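Alginate lyase, family PL7 (Zobellia galactanivorans, PDB 4BE3) cleaves alginate as an exolytic lyase of polysaccharide lyase family 7, probably acting on poly(beta-D-mannuronate). Local coordinates at residues A[9-14]-A[25-30]; A[14-19]-A[66-71]; A[80-85]-A[256-261]. All blocks are in the same frame, centred on the assembly; numbering follows the deposited sequence. Where two conformers were deposited one is given.

Interaction 1. Residues A[9-14]-A[25-30]; sequences PQMDEW and EDLVNY
L27 reaches into the notch between M11 and W14, and this leucine has the largest share of the buried surface. Its CB lies 3.6 Å from CG of M11, while its CD1 methyl leans over the W14 backbone, 3.2 Å from W14 O, and also meets W14 CB at 3.9 Å. The M11 chain leaves with CG anti to its backbone nitrogen (chi1 -179°), which carries CG across to L27, and then bends at both following torsions. The W14 ring heads the other way, so only its CB and its carbonyl face L27. A short 3-10 turn ending at E13, tied by E13 N to Q10 O and W14 N to M11 O, leads directly into strand 14-17. That strand pairs with strand 23-24 in an antiparallel hairpin, and the two segments flank the open end of this hairpin at the edge of a beta jelly roll. A water bridge accompanies the packing: L27 N donates to water 1 at 2.8 Å, and the same water lies 2.6 Å from W14 O and 2.9 Å from E25 O. K71, just after strand 65-70, closes this corner, its NZ bonding to D12 O and E25 O.

Interaction 2. Residues A[14-19]-A[66-71]; sequences WKILLG and TELGQK
K15 and G69 exchange two backbone hydrogen bonds, K15 N to G69 O and G69 N to K15 O, each 2.8 Å long; the first lies in the carbonyl plane, whereas in the second the donor sits above it. Two residues along, L17 and E67 repeat the exchange, E67 N reaching L17 O at 2.8 Å. At the far end G19 N makes a weak bond to OG1 of T66, a hydroxyl also bound to K50 O. K15 bends at chi3, and its NZ holds two waters that return to the carbonyls of Q70 and K71. On the face carrying W14, I16 and L68, the packing is close: L68 CD1 stands over the five-membered ring of W14 in a CH-pi contact, 3.8 Å from its centroid and 12° off the normal, and L68 CB touches W14 CE3 at 3.4 Å. The indole edge at W14 CE3 meets the G69 backbone. I16 CD1 adds a contact of 3.7 Å with L68 CD2. L17 and E67 point to the other face, where E67 OE1 is salt-bridged to R65 and K257. This antiparallel pair thus has one face in the core of a beta jelly-roll sandwich and the other, through L17, at the tartrate-occupied pocket.

Interaction 3. Residues A[80-85]-A[256-261]; sequences GKLNAT and FKLGAY. With SRT (S,R meso-tartaric acid), chain C.
L82 sets its CB almost exactly over the centre of the F256 ring, 3.6 Å from the centroid and only 5° off the normal, a CH-pi contact made by a backbone-proximal carbon. The two side chains lie alongside each other, pointing opposite ways. Meanwhile the ring edge butts against the main chain: F256 CE2 is 3.4 Å from K81 N, and the G80 carbonyl carbon lies in the ring plane. G80 suits this spot, since a CB on it would come within 3.3 Å of F256 CE2. Replacing F256 by alanine is likely to open a gap between the sheets, leaving L82 CB and the G80-K81 backbone without their shared partner. Next along, L258 CD1 lies 3.9 Å from both L82 CD1 and A84 CB. K257 points away from this interface, and its NZ reaches tartrate O11 at 3.0 Å and O3 at 3.1 Å while also salt-bridged to E67. The axes of 80-85 and 256-258 run 9° from parallel, 8.8 Å apart at closest approach, with no hydrogen bond between them, as expected of facing sandwich layers: strand 80-90 runs between 187-194 and 295-306, and strand 254-258 between 65-70 and 104-112.

In the fold
The three contacts step from the outer corner of the jelly roll into its core. Centres of interactions 1 and 2 lie about 10 Å apart, as do those of 2 and 3, with about 14 Å between 1 and 3. Interactions 1 and 2 share W14 and water 1, and their segments alternate along the chain; both are complete before interaction 3 begins. Strand 65-70 links 2 to 3, pairing with 14-17 on one side and 254-258 on the other, so L68 N bonds to L258 O. The W14 ring packs against L82 of the second sheet. A local hairpin corner, an in-sheet pairing and a between-sheet contact thus lie next to one another, with L17 of interaction 2 and K257 of interaction 3 lining the tartrate pocket.

Interaction 1. Residues A[9-14]-A[25-30]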
loop_
_atom_site.group_PDB
_atom_site.type_symbol
_atom_site.label_atom_id
_atom_site.label_comp_id
_atom_site.label_asym_id
_atom_site.label_seq_id
_atom_site.Cartn_x
_atom_site.Cartn_y
_atom_site.Cartn_z
ATOM N N PRO A 9 -7.027 -16.426 5.690
ATOM C CA PRO A 9 -6.689 -16.591 4.278
ATOM C C PRO A 9 -5.619 -15.662 3.820
ATOM O O PRO A 9 -5.008 -15.920 2.775
ATOM C CB PRO A 9 -7.980 -16.238 3.587
ATOM C CG PRO A 9 -9.060 -16.222 4.564
ATOM C CD PRO A 9 -8.467 -16.258 5.957
ATOM N N GLN A 10 -5.416 -14.524 4.520
ATOM C CA GLN A 10 -4.318 -13.682 4.167
ATOM C C GLN A 10 -3.102 -13.968 4.986
ATOM O O GLN A 10 -2.242 -13.078 5.131
ATOM C CB GLN A 10 -4.762 -12.208 4.506
ATOM C CG GLN A 10 -5.900 -11.814 3.506
ATOM C CD GLN A 10 -6.449 -10.452 3.996
ATOM O OE1 GLN A 10 -6.587 -10.252 5.211
ATOM N NE2 GLN A 10 -6.794 -9.617 3.109
ATOM N N MET A 11 -2.902 -15.208 5.409
ATOM C CA MET A 11 -1.771 -15.482 6.268
ATOM C C MET A 11 -0.467 -15.165 5.579
ATOM O O MET A 11 0.525 -14.733 6.269
ATOM C CB MET A 11 -1.896 -16.870 6.858
ATOM C CG MET A 11 -0.794 -17.153 7.745
ATOM S SD MET A 11 -1.441 -17.099 9.407
ATOM C CE MET A 11 -1.566 -15.521 9.794
ATOM N N ASP A 12 -0.458 -15.213 4.209
ATOM C CA ASP A 12 0.826 -14.968 3.563
ATOM C C ASP A 12 1.142 -13.483 3.511
ATOM O O ASP A 12 2.162 -13.116 3.064
ATOM C CB ASP A 12 0.812 -15.508 2.094
ATOM C CG ASP A 12 -0.227 -14.815 1.217
ATOM O OD1 ASP A 12 -1.084 -14.001 1.552
ATOM O OD2 ASP A 12 -0.218 -15.129 0.047
ATOM N N GLU A 13 0.278 -12.617 4.004
ATOM C CA GLU A 13 0.527 -11.155 4.105
ATOM C C GLU A 13 1.169 -10.736 5.454
ATOM O O GLU A 13 1.501 -9.570 5.618
ATOM C CB GLU A 13 -0.870 -10.442 3.974
ATOM C CG GLU A 13 -1.318 -10.617 2.520
ATOM C CD GLU A 13 -2.603 -9.836 2.257
ATOM O OE1 GLU A 13 -2.865 -8.664 2.835
ATOM O OE2 GLU A 13 -3.468 -10.352 1.472
ATOM N N TRP A 14 1.366 -11.718 6.299
ATOM C CA TRP A 14 1.984 -11.488 7.628
ATOM C C TRP A 14 3.271 -12.229 7.871
ATOM O O TRP A 14 3.382 -13.393 7.359
ATOM C CB TRP A 14 1.043 -11.985 8.705
ATOM C CG TRP A 14 -0.329 -11.305 8.700
ATOM C CD1 TRP A 14 -1.516 -11.835 8.213
ATOM C CD2 TRP A 14 -0.712 -10.072 9.430
ATOM N NE1 TRP A 14 -2.571 -11.020 8.520
ATOM C CE2 TRP A 14 -2.119 -9.901 9.237
ATOM C CE3 TRP A 14 0.013 -9.105 10.163
ATOM C CZ2 TRP A 14 -2.880 -8.844 9.870
ATOM C CZ3 TRP A 14 -0.719 -8.016 10.729
ATOM C CH2 TRP A 14 -2.133 -7.893 10.563
ATOM N N GLU A 25 8.896 -15.822 8.270
ATOM C CA GLU A 25 8.346 -14.888 7.285
ATOM C C GLU A 25 7.211 -15.579 6.525
ATOM O O GLU A 25 6.309 -14.922 5.998
ATOM C CB GLU A 25 9.512 -14.486 6.364
ATOM C CG GLU A 25 9.147 -13.462 5.321
ATOM C CD GLU A 25 9.205 -12.001 5.873
ATOM O OE1 GLU A 25 9.906 -11.774 6.924
ATOM O OE2 GLU A 25 8.594 -11.086 5.189
ATOM N N ASP A 26 7.325 -16.894 6.327
ATOM C CA ASP A 26 6.313 -17.676 5.527
ATOM C C ASP A 26 5.429 -18.442 6.446
ATOM O O ASP A 26 5.841 -19.436 7.056
ATOM C CB ASP A 26 6.896 -18.762 4.536
ATOM C CG ASP A 26 5.765 -19.517 3.724
ATOM O OD1 ASP A 26 4.532 -19.101 3.638
ATOM O OD2 ASP A 26 6.143 -20.559 3.101
ATOM N N LEU A 27 4.185 -17.989 6.603
ATOM C CA LEU A 27 3.366 -18.535 7.748
ATOM C C LEU A 27 2.340 -19.448 7.287
ATOM O O LEU A 27 1.551 -20.022 8.026
ATOM C CB LEU A 27 2.671 -17.319 8.569
ATOM C CG LEU A 27 3.680 -16.401 9.253
ATOM C CD1 LEU A 27 2.816 -15.296 9.927
ATOM C CD2 LEU A 27 4.530 -17.190 10.215
ATOM N N VAL A 28 2.348 -19.696 5.959
ATOM C CA VAL A 28 1.442 -20.759 5.502
ATOM C C VAL A 28 1.870 -22.122 6.025
ATOM O O VAL A 28 3.153 -22.519 5.890
ATOM C CB VAL A 28 1.295 -20.752 3.945
ATOM C CG1 VAL A 28 0.499 -21.990 3.500
ATOM C CG2 VAL A 28 0.487 -19.509 3.495
ATOM N N ASN A 29 0.902 -22.893 6.583
ATOM C CA ASN A 29 1.226 -24.165 7.238
ATOM C C ASN A 29 2.357 -24.059 8.229
ATOM O O ASN A 29 3.334 -24.847 8.176
ATOM C CB ASN A 29 1.533 -25.231 6.196
ATOM C CG ASN A 29 0.335 -25.463 5.300
ATOM O OD1 ASN A 29 -0.818 -25.347 5.794
ATOM N ND2 ASN A 29 0.555 -25.732 3.974
ATOM N N TYR A 30 2.244 -23.095 9.169
ATOM C CA TYR A 30 3.269 -22.947 10.210
ATOM C C TYR A 30 2.618 -22.862 11.518
ATOM O O TYR A 30 1.633 -22.111 11.625
ATOM C CB TYR A 30 4.037 -21.706 9.938
ATOM C CG TYR A 30 5.072 -21.468 11.048
ATOM C CD1 TYR A 30 6.234 -22.182 11.079
ATOM C CD2 TYR A 30 4.792 -20.544 12.104
ATOM C CE1 TYR A 30 7.214 -22.004 12.093
ATOM C CE2 TYR A 30 5.758 -20.311 13.061
ATOM C CZ TYR A 30 6.948 -21.051 13.060
ATOM O OH TYR A 30 7.862 -20.851 14.056
HETATM O O HOH W 1 3.457 -15.422 5.665
#

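Interaction 2. Residues A[14-19]-A[66-71]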
loop_
_atom_site.group_PDB
_atom_site.type_symbol
_atom_site.label_atom_id
_atom_site.label_comp_id
_atom_site.label_asym_id
_atom_site.label_seq_id
_atom_site.Cartn_x
_atom_site.Cartn_y
_atom_site.Cartn_z
ATOM N N TRP A 14 1.366 -11.718 6.299
ATOM C CA TRP A 14 1.984 -11.488 7.628
ATOM C C TRP A 14 3.271 -12.229 7.871
ATOM O O TRP A 14 3.382 -13.393 7.359
ATOM C CB TRP A 14 1.043 -11.985 8.705
ATOM C CG TRP A 14 -0.329 -11.305 8.700
ATOM C CD1 TRP A 14 -1.516 -11.835 8.213
ATOM C CD2 TRP A 14 -0.712 -10.072 9.430
ATOM N NE1 TRP A 14 -2.571 -11.020 8.520
ATOM C CE2 TRP A 14 -2.119 -9.901 9.237
ATOM C CE3 TRP A 14 0.013 -9.105 10.163
ATOM C CZ2 TRP A 14 -2.880 -8.844 9.870
ATOM C CZ3 TRP A 14 -0.719 -8.016 10.729
ATOM C CH2 TRP A 14 -2.133 -7.893 10.563
ATOM N N LYS A 15 4.222 -11.685 8.690
ATOM C CA LYS A 15 5.341 -12.441 9.215
ATOM C C LYS A 15 5.054 -12.520 10.743
ATOM O O LYS A 15 4.063 -11.833 11.231
ATOM C CB LYS A 15 6.637 -11.711 9.004
ATOM C CG LYS A 15 6.686 -10.354 9.707
ATOM C CD LYS A 15 7.912 -9.548 9.333
ATOM C CE LYS A 15 7.767 -9.014 7.891
ATOM N NZ LYS A 15 8.776 -7.894 7.777
ATOM N N ILE A 16 5.810 -13.335 11.444
ATOM C CA ILE A 16 5.561 -13.416 12.912
ATOM C C ILE A 16 6.870 -13.300 13.675
ATOM O O ILE A 16 7.962 -13.692 13.143
ATOM C CB ILE A 16 4.746 -14.741 13.260
ATOM C CG1 ILE A 16 4.017 -14.666 14.671
ATOM C CG2 ILE A 16 5.681 -15.961 13.292
ATOM C CD1 ILE A 16 2.976 -15.720 14.894
ATOM N N LEU A 17 6.761 -12.791 14.933
ATOM C CA LEU A 17 7.849 -13.004 15.914
ATOM C C LEU A 17 7.139 -13.803 17.042
ATOM O O LEU A 17 6.041 -13.353 17.520
ATOM C CB LEU A 17 8.361 -11.642 16.403
ATOM C CG LEU A 17 9.243 -11.727 17.695
ATOM C CD1 LEU A 17 10.464 -12.672 17.330
ATOM C CD2 LEU A 17 9.641 -10.298 17.923
ATOM N N LEU A 18 7.728 -14.884 17.573
ATOM C CA LEU A 18 7.168 -15.638 18.711
ATOM C C LEU A 18 7.806 -15.234 19.993
ATOM O O LEU A 18 8.925 -14.616 19.974
ATOM C CB LEU A 18 7.458 -17.145 18.523
ATOM C CG LEU A 18 7.006 -17.705 17.134
ATOM C CD1 LEU A 18 7.366 -19.222 17.207
ATOM C CD2 LEU A 18 5.492 -17.561 16.825
ATOM N N GLY A 19 7.199 -15.681 21.092
ATOM C CA GLY A 19 7.663 -15.314 22.460
ATOM C C GLY A 19 9.058 -15.883 22.730
ATOM O O GLY A 19 9.736 -15.385 23.624
ATOM N N THR A 66 4.042 -12.720 20.934
ATOM C CA THR A 66 3.861 -13.679 19.796
ATOM C C THR A 66 2.923 -12.904 18.920
ATOM O O THR A 66 1.703 -12.702 19.323
ATOM C CB THR A 66 3.215 -14.935 20.291
ATOM O OG1 THR A 66 4.144 -15.604 21.169
ATOM C CG2 THR A 66 2.931 -15.848 19.063
ATOM N N GLU A 67 3.409 -12.317 17.796
ATOM C CA GLU A 67 2.516 -11.278 17.168
ATOM C C GLU A 67 2.886 -11.269 15.648
ATOM O O GLU A 67 4.114 -11.305 15.288
ATOM C CB GLU A 67 2.940 -9.904 17.803
ATOM C CG GLU A 67 1.971 -8.777 17.409
ATOM C CD GLU A 67 2.384 -7.439 17.979
ATOM O OE1 GLU A 67 3.626 -7.117 18.036
ATOM O OE2 GLU A 67 1.439 -6.685 18.287
ATOM N N LEU A 68 1.852 -11.084 14.871
ATOM C CA LEU A 68 2.065 -10.929 13.365
ATOM C C LEU A 68 2.496 -9.533 13.042
ATOM O O LEU A 68 2.014 -8.567 13.723
ATOM C CB LEU A 68 0.714 -11.156 12.747
ATOM C CG LEU A 68 0.045 -12.444 13.058
ATOM C CD1 LEU A 68 -1.257 -12.459 12.193
ATOM C CD2 LEU A 68 0.922 -13.645 12.576
ATOM N N GLY A 69 3.260 -9.303 11.960
ATOM C CA GLY A 69 3.518 -7.950 11.479
ATOM C C GLY A 69 3.154 -8.002 9.981
ATOM O O GLY A 69 3.511 -8.998 9.260
ATOM N N GLN A 70 2.468 -6.972 9.561
ATOM C CA GLN A 70 2.040 -6.960 8.124
ATOM C C GLN A 70 3.288 -6.703 7.243
ATOM O O GLN A 70 4.088 -5.753 7.452
ATOM C CB GLN A 70 1.017 -5.811 7.969
ATOM C CG GLN A 70 0.605 -5.572 6.538
ATOM C CD GLN A 70 -0.341 -4.382 6.504
ATOM O OE1 GLN A 70 -0.183 -3.415 7.344
ATOM N NE2 GLN A 70 -1.228 -4.294 5.478
ATOM N N LYS A 71 3.406 -7.513 6.141
ATOM C CA LYS A 71 4.636 -7.388 5.294
ATOM C C LYS A 71 4.619 -6.134 4.433
ATOM O O LYS A 71 5.660 -5.507 4.249
ATOM C CB LYS A 71 4.591 -8.604 4.356
ATOM C CG LYS A 71 4.941 -9.887 5.075
ATOM C CD LYS A 71 4.885 -11.050 4.046
ATOM C CE LYS A 71 5.254 -12.319 4.793
ATOM N NZ LYS A 71 5.211 -13.500 3.821
HETATM O O HOH W 1 3.457 -15.422 5.665
HETATM O O HOH W 2 8.064 -6.367 5.274
HETATM O O HOH W 3 6.663 -5.705 8.435
#

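Interaction 3. Residues A[80-85]-A[256-261]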
loop_
_atom_site.group_PDB
_atom_site.type_symbol
_atom_site.label_atom_id
_atom_site.label_comp_id
_atom_site.label_asym_id
_atom_site.label_seq_id
_atom_site.Cartn_x
_atom_site.Cartn_y
_atom_site.Cartn_z
ATOM N N GLY A 80 -5.089 2.043 5.170
ATOM C CA GLY A 80 -5.095 0.616 5.341
ATOM C C GLY A 80 -6.183 0.323 6.399
ATOM O O GLY A 80 -6.533 1.237 7.173
ATOM N N LYS A 81 -6.649 -0.883 6.411
ATOM C CA LYS A 81 -7.720 -1.276 7.400
ATOM C C LYS A 81 -7.412 -2.599 7.915
ATOM O O LYS A 81 -7.019 -3.579 7.178
ATOM C CB LYS A 81 -9.065 -1.288 6.645
ATOM C CG LYS A 81 -10.222 -1.610 7.601
ATOM C CD LYS A 81 -11.553 -1.831 6.834
ATOM C CE LYS A 81 -11.980 -0.534 6.180
ATOM N NZ LYS A 81 -13.284 -0.770 5.439
ATOM N N LEU A 82 -7.581 -2.765 9.260
ATOM C CA LEU A 82 -7.391 -4.023 9.869
ATOM C C LEU A 82 -8.690 -4.329 10.659
ATOM O O LEU A 82 -9.165 -3.466 11.419
ATOM C CB LEU A 82 -6.226 -3.970 10.892
ATOM C CG LEU A 82 -6.103 -5.183 11.803
ATOM C CD1 LEU A 82 -5.684 -6.484 10.962
ATOM C CD2 LEU A 82 -4.909 -4.878 12.794
ATOM N N ASN A 83 -9.281 -5.509 10.468
ATOM C CA ASN A 83 -10.420 -5.960 11.265
ATOM C C ASN A 83 -10.064 -7.182 12.032
ATOM O O ASN A 83 -9.530 -8.163 11.455
ATOM C CB ASN A 83 -11.581 -6.384 10.273
ATOM C CG ASN A 83 -12.370 -5.170 9.780
ATOM O OD1 ASN A 83 -13.295 -4.701 10.492
ATOM N ND2 ASN A 83 -11.937 -4.561 8.785
ATOM N N ALA A 84 -10.384 -7.224 13.354
ATOM C CA ALA A 84 -10.152 -8.374 14.096
ATOM C C ALA A 84 -11.331 -8.740 15.013
ATOM O O ALA A 84 -12.048 -7.890 15.459
ATOM C CB ALA A 84 -8.915 -8.205 15.004
ATOM N N THR A 85 -11.562 -10.018 15.243
ATOM C CA THR A 85 -12.526 -10.446 16.283
ATOM C C THR A 85 -11.771 -11.397 17.135
ATOM O O THR A 85 -11.144 -12.367 16.633
ATOM C CB THR A 85 -13.745 -11.159 15.626
ATOM O OG1 THR A 85 -14.451 -10.143 14.846
ATOM C CG2 THR A 85 -14.650 -11.645 16.671
ATOM N N PHE A 256 0.507 -2.689 10.041
ATOM C CA PHE A 256 -0.296 -3.263 11.166
ATOM C C PHE A 256 0.391 -4.361 11.844
ATOM O O PHE A 256 1.244 -5.082 11.264
ATOM C CB PHE A 256 -1.639 -3.857 10.666
ATOM C CG PHE A 256 -2.615 -2.787 10.218
ATOM C CD1 PHE A 256 -3.093 -1.919 11.143
ATOM C CD2 PHE A 256 -3.079 -2.670 8.869
ATOM C CE1 PHE A 256 -4.065 -0.931 10.825
ATOM C CE2 PHE A 256 -4.118 -1.745 8.505
ATOM C CZ PHE A 256 -4.551 -0.803 9.488
ATOM N N LYS A 257 0.045 -4.599 13.142
ATOM C CA LYS A 257 0.452 -5.814 13.854
ATOM C C LYS A 257 -0.730 -6.336 14.662
ATOM O O LYS A 257 -1.645 -5.559 15.016
ATOM C CB LYS A 257 1.579 -5.478 14.889
ATOM C CG LYS A 257 2.778 -4.791 14.174
ATOM C CD LYS A 257 4.056 -4.824 15.094
ATOM C CE LYS A 257 4.532 -6.289 14.936
ATOM N NZ LYS A 257 5.476 -6.733 15.995
ATOM N N LEU A 258 -0.719 -7.616 14.915
ATOM C CA LEU A 258 -1.903 -8.246 15.556
ATOM C C LEU A 258 -1.372 -9.445 16.257
ATOM O O LEU A 258 -0.568 -10.272 15.649
ATOM C CB LEU A 258 -2.854 -8.673 14.412
ATOM C CG LEU A 258 -4.105 -9.431 14.887
ATOM C CD1 LEU A 258 -5.304 -9.078 13.896
ATOM C CD2 LEU A 258 -3.956 -10.951 14.885
ATOM N N GLY A 259 -1.917 -9.743 17.481
ATOM C CA GLY A 259 -1.572 -11.004 18.171
ATOM C C GLY A 259 -1.575 -10.741 19.704
ATOM O O GLY A 259 -2.560 -10.123 20.190
ATOM N N ALA A 260 -0.520 -11.226 20.399
ATOM C CA ALA A 260 -0.395 -11.020 21.852
ATOM C C ALA A 260 0.959 -10.383 22.127
ATOM O O ALA A 260 1.976 -11.077 22.176
ATOM C CB ALA A 260 -0.536 -12.352 22.557
ATOM N N TYR A 261 0.964 -9.067 22.363
ATOM C CA TYR A 261 2.229 -8.362 22.658
ATOM C C TYR A 261 2.075 -8.084 24.151
ATOM O O TYR A 261 1.286 -7.186 24.555
ATOM C CB TYR A 261 2.180 -7.063 21.829
ATOM C CG TYR A 261 3.350 -6.101 22.092
ATOM C CD1 TYR A 261 4.557 -6.537 22.677
ATOM C CD2 TYR A 261 3.208 -4.750 21.652
ATOM C CE1 TYR A 261 5.633 -5.609 22.792
ATOM C CE2 TYR A 261 4.271 -3.866 21.788
ATOM C CZ TYR A 261 5.424 -4.295 22.334
ATOM O OH TYR A 261 6.454 -3.370 22.442
HETATM O O1 SRT C . 8.921 -3.538 17.062
HETATM O O11 SRT C . 6.781 -4.053 16.376
HETATM C C1 SRT C . 8.024 -4.136 16.403
HETATM C C2 SRT C . 8.319 -5.291 15.510
HETATM O O2 SRT C . 7.710 -5.323 14.200
HETATM C C3 SRT C . 9.378 -6.266 15.956
HETATM O O3 SRT C . 8.448 -6.953 16.680
HETATM C C4 SRT C . 10.115 -7.032 14.951
HETATM O O4 SRT C . 9.889 -8.220 14.752
HETATM O O41 SRT C . 10.873 -6.451 14.176
#